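Local coordinates for protein glucokinase (Thermus thermophilus, PDB 3VOV) that probably phosphorylates glucose and other hexoses with ATP, as a zinc-containing hexokinase of the ROK family of sugar kinases, at residues Ala110-Ala120 / Arg277-Gly288. Sequence-based numbering, arbitrary orientation.
Sequences AAALAEHHLGA and RARLGAEAGLLG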
loop_
_atom_site.group_PDB
_atom_site.type_symbol
_atom_site.label_atom_id
_atom_site.label_comp_id
_atom_site.label_asym_id
_atom_site.label_seq_id
_atom_site.Cartn_x
_atom_site.Cartn_y
_atom_site.Cartn_z
ATOM N N ALA B 110 -2.555 -0.408 -31.829
ATOM C CA ALA B 110 -2.675 -1.235 -33.036
ATOM C C ALA B 110 -2.922 -2.759 -32.766
ATOM O O ALA B 110 -3.837 -3.367 -33.361
ATOM C CB ALA B 110 -1.443 -1.004 -33.930
ATOM N N ALA B 111 -2.125 -3.368 -31.878
ATOM C CA ALA B 111 -2.390 -4.744 -31.492
ATOM C C ALA B 111 -3.785 -4.876 -30.892
ATOM O O ALA B 111 -4.505 -5.835 -31.184
ATOM C CB ALA B 111 -1.288 -5.322 -30.530
ATOM N N ALA B 112 -4.188 -3.916 -30.056
ATOM C CA ALA B 112 -5.521 -3.965 -29.464
ATOM C C ALA B 112 -6.644 -3.952 -30.546
ATOM O O ALA B 112 -7.623 -4.715 -30.459
ATOM C CB ALA B 112 -5.716 -2.753 -28.489
ATOM N N LEU B 113 -6.526 -3.054 -31.531
ATOM C CA LEU B 113 -7.484 -2.990 -32.663
ATOM C C LEU B 113 -7.558 -4.322 -33.420
ATOM O O LEU B 113 -8.629 -4.801 -33.767
ATOM C CB LEU B 113 -7.106 -1.825 -33.616
ATOM C CG LEU B 113 -8.014 -1.350 -34.758
ATOM C CD1 LEU B 113 -9.381 -0.891 -34.199
ATOM C CD2 LEU B 113 -7.343 -0.225 -35.611
ATOM N N ALA B 114 -6.398 -4.931 -33.648
ATOM C CA ALA B 114 -6.300 -6.147 -34.357
ATOM C C ALA B 114 -6.958 -7.279 -33.565
ATOM O O ALA B 114 -7.776 -8.010 -34.103
ATOM C CB ALA B 114 -4.809 -6.469 -34.703
ATOM N N GLU B 115 -6.635 -7.416 -32.291
ATOM C CA GLU B 115 -7.299 -8.458 -31.477
ATOM C C GLU B 115 -8.799 -8.244 -31.406
ATOM O O GLU B 115 -9.592 -9.213 -31.342
ATOM C CB GLU B 115 -6.703 -8.529 -30.062
ATOM C CG GLU B 115 -5.268 -9.013 -30.056
ATOM C CD GLU B 115 -5.105 -10.495 -30.274
ATOM O OE1 GLU B 115 -6.100 -11.266 -30.141
ATOM O OE2 GLU B 115 -3.929 -10.887 -30.541
ATOM N N HIS B 116 -9.209 -6.994 -31.426
ATOM C CA HIS B 116 -10.638 -6.686 -31.433
ATOM C C HIS B 116 -11.402 -7.150 -32.675
ATOM O O HIS B 116 -12.449 -7.762 -32.552
ATOM C CB HIS B 116 -10.841 -5.190 -31.282
ATOM C CG HIS B 116 -12.272 -4.791 -31.183
ATOM N ND1 HIS B 116 -12.934 -4.704 -29.975
ATOM C CD2 HIS B 116 -13.166 -4.421 -32.138
ATOM C CE1 HIS B 116 -14.189 -4.317 -30.196
ATOM N NE2 HIS B 116 -14.349 -4.122 -31.496
ATOM N N HIS B 117 -10.891 -6.784 -33.850
ATOM C CA HIS B 117 -11.489 -7.108 -35.124
ATOM C C HIS B 117 -11.197 -8.488 -35.656
ATOM O O HIS B 117 -12.050 -9.073 -36.288
ATOM C CB HIS B 117 -11.104 -6.052 -36.166
ATOM C CG HIS B 117 -11.740 -4.725 -35.908
ATOM N ND1 HIS B 117 -13.064 -4.470 -36.184
ATOM C CD2 HIS B 117 -11.252 -3.605 -35.327
ATOM C CE1 HIS B 117 -13.361 -3.236 -35.808
ATOM N NE2 HIS B 117 -12.272 -2.688 -35.283
ATOM N N LEU B 118 -10.016 -9.013 -35.411
ATOM C CA LEU B 118 -9.537 -10.269 -36.029
ATOM C C LEU B 118 -9.135 -11.373 -35.028
ATOM O O LEU B 118 -8.831 -12.478 -35.424
ATOM C CB LEU B 118 -8.277 -9.933 -36.868
ATOM C CG LEU B 118 -8.380 -9.348 -38.305
ATOM C CD1 LEU B 118 -9.705 -8.742 -38.732
ATOM C CD2 LEU B 118 -7.194 -8.415 -38.730
ATOM N N GLY B 119 -9.066 -11.063 -33.733
ATOM C CA GLY B 119 -8.436 -11.967 -32.776
ATOM C C GLY B 119 -9.342 -12.289 -31.601
ATOM O O GLY B 119 -10.553 -12.482 -31.769
ATOM N N ALA B 120 -8.764 -12.316 -30.407
ATOM C CA ALA B 120 -9.471 -12.825 -29.202
ATOM C C ALA B 120 -10.803 -12.136 -28.895
ATOM O O ALA B 120 -11.656 -12.713 -28.193
ATOM C CB ALA B 120 -8.544 -12.753 -27.971
ATOM N N ARG B 277 -6.600 -14.890 -23.764
ATOM C CA ARG B 277 -5.237 -14.764 -24.291
ATOM C C ARG B 277 -5.290 -14.136 -25.680
ATOM O O ARG B 277 -6.091 -14.582 -26.519
ATOM C CB ARG B 277 -4.652 -16.154 -24.510
ATOM C CG ARG B 277 -4.076 -16.765 -23.304
ATOM C CD ARG B 277 -3.344 -18.079 -23.603
ATOM N NE ARG B 277 -2.731 -18.553 -22.359
ATOM C CZ ARG B 277 -1.417 -18.603 -22.151
ATOM N NH1 ARG B 277 -0.566 -18.257 -23.127
ATOM N NH2 ARG B 277 -0.959 -19.024 -20.976
ATOM N N ALA B 278 -4.428 -13.164 -25.948
ATOM C CA ALA B 278 -4.301 -12.620 -27.326
ATOM C C ALA B 278 -4.027 -13.758 -28.311
ATOM O O ALA B 278 -3.233 -14.636 -27.996
ATOM C CB ALA B 278 -3.197 -11.564 -27.405
ATOM N N ARG B 279 -4.667 -13.705 -29.484
ATOM C CA ARG B 279 -4.549 -14.774 -30.481
ATOM C C ARG B 279 -3.591 -14.513 -31.623
ATOM O O ARG B 279 -3.183 -15.478 -32.301
ATOM C CB ARG B 279 -5.905 -15.139 -31.057
ATOM C CG ARG B 279 -6.696 -16.059 -30.120
ATOM C CD ARG B 279 -8.145 -16.175 -30.534
ATOM N NE ARG B 279 -8.966 -16.454 -29.357
ATOM C CZ ARG B 279 -10.297 -16.508 -29.336
ATOM N NH1 ARG B 279 -11.018 -16.304 -30.454
ATOM N NH2 ARG B 279 -10.907 -16.766 -28.178
ATOM N N LEU B 280 -3.241 -13.240 -31.866
ATOM C CA LEU B 280 -2.609 -12.924 -33.162
ATOM C C LEU B 280 -1.104 -12.925 -33.132
ATOM O O LEU B 280 -0.483 -12.751 -34.166
ATOM C CB LEU B 280 -3.110 -11.595 -33.727
ATOM C CG LEU B 280 -4.609 -11.543 -33.964
ATOM C CD1 LEU B 280 -5.052 -10.143 -34.315
ATOM C CD2 LEU B 280 -5.024 -12.517 -35.072
ATOM N N GLY B 281 -0.515 -13.060 -31.950
ATOM C CA GLY B 281 0.933 -13.149 -31.860
ATOM C C GLY B 281 1.679 -11.983 -32.510
ATOM O O GLY B 281 1.309 -10.804 -32.363
ATOM N N ALA B 282 2.711 -12.331 -33.272
ATOM C CA ALA B 282 3.708 -11.362 -33.793
ATOM C C ALA B 282 3.163 -10.451 -34.901
ATOM O O ALA B 282 3.748 -9.419 -35.239
ATOM C CB ALA B 282 4.997 -12.112 -34.303
ATOM N N GLU B 283 2.025 -10.815 -35.451
ATOM C CA GLU B 283 1.480 -10.043 -36.546
ATOM C C GLU B 283 0.462 -9.036 -36.102
ATOM O O GLU B 283 -0.042 -8.279 -36.938
ATOM C CB GLU B 283 0.768 -10.967 -37.527
ATOM C CG GLU B 283 1.637 -11.428 -38.608
ATOM C CD GLU B 283 0.855 -12.061 -39.719
ATOM O OE1 GLU B 283 1.496 -12.338 -40.745
ATOM O OE2 GLU B 283 -0.377 -12.284 -39.561
ATOM N N ALA B 284 0.105 -9.044 -34.828
ATOM C CA ALA B 284 -0.987 -8.165 -34.347
ATOM C C ALA B 284 -0.674 -6.715 -34.707
ATOM O O ALA B 284 -1.540 -5.978 -35.128
ATOM C CB ALA B 284 -1.179 -8.298 -32.811
ATOM N N GLY B 285 0.576 -6.302 -34.568
ATOM C CA GLY B 285 0.898 -4.878 -34.812
ATOM C C GLY B 285 0.704 -4.481 -36.286
ATOM O O GLY B 285 0.187 -3.402 -36.568
ATOM N N LEU B 286 1.171 -5.340 -37.212
ATOM C CA LEU B 286 0.988 -5.136 -38.653
ATOM C C LEU B 286 -0.493 -5.116 -38.987
ATOM O O LEU B 286 -0.960 -4.197 -39.676
ATOM C CB LEU B 286 1.726 -6.221 -39.491
ATOM C CG LEU B 286 1.544 -6.114 -41.015
ATOM C CD1 LEU B 286 1.946 -4.772 -41.529
ATOM C CD2 LEU B 286 2.300 -7.235 -41.810
ATOM N N LEU B 287 -1.229 -6.125 -38.525
ATOM C CA LEU B 287 -2.691 -6.170 -38.733
ATOM C C LEU B 287 -3.395 -4.913 -38.207
ATOM O O LEU B 287 -4.222 -4.322 -38.902
ATOM C CB LEU B 287 -3.292 -7.439 -38.089
ATOM C CG LEU B 287 -2.898 -8.736 -38.804
ATOM C CD1 LEU B 287 -3.276 -10.000 -37.985
ATOM C CD2 LEU B 287 -3.552 -8.794 -40.216
ATOM N N GLY B 288 -3.030 -4.464 -36.994
ATOM C CA GLY B 288 -3.707 -3.264 -36.432
ATOM C C GLY B 288 -3.295 -1.988 -37.160
ATOM O O GLY B 288 -4.057 -1.033 -37.218
#
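Glu115, on helix 107-118, grips the backbone of the loop that joins strand 275-277 to helix 284-299 in the actin-like ATPase fold of this ROK kinase; the two helices are consistent with those that cross between the sheet-bearing lobes in this fold. Three amide hydrogen bonds converge on the carboxylate, two from the loop and one from Ala120 in its own segment. Arg279 N reaches Glu115 OE1 at 2.9 Å and Leu280 N reaches Glu115 OE2 at 2.8 Å, both on the syn side and tilted out of plane, while Ala120 N meets OE1 nearly head-on, with an N-H...O angle of 177°. The chain of Glu115 bends at chi2 (-76°), which brings its carboxylate up to these amides. With an alanine here, the three amides would probably lose their acceptor and the loop its tie to the helix. Ala120 CA sits 3.6 Å above one face of the Arg279 guanidinium, offset toward the rim. Apolar contacts continue the interface: Leu280 CD1 lies 3.7 Å from Ala114 CB, Ala114 CB also meets Leu287 CB, and Ala111 CB abuts Ala284 CB. Ala110, Ala111, Ala114, Ala284, Gly285 and Gly288 line the crossing of the short helical segments, at 82° with axes 7.0 Å apart, consistent with so close an approach; a CB on Gly288 would clash with Ala110 O. There, Gly288 CA makes a CA-H...O contact of 3.1 Å with Ala110 O.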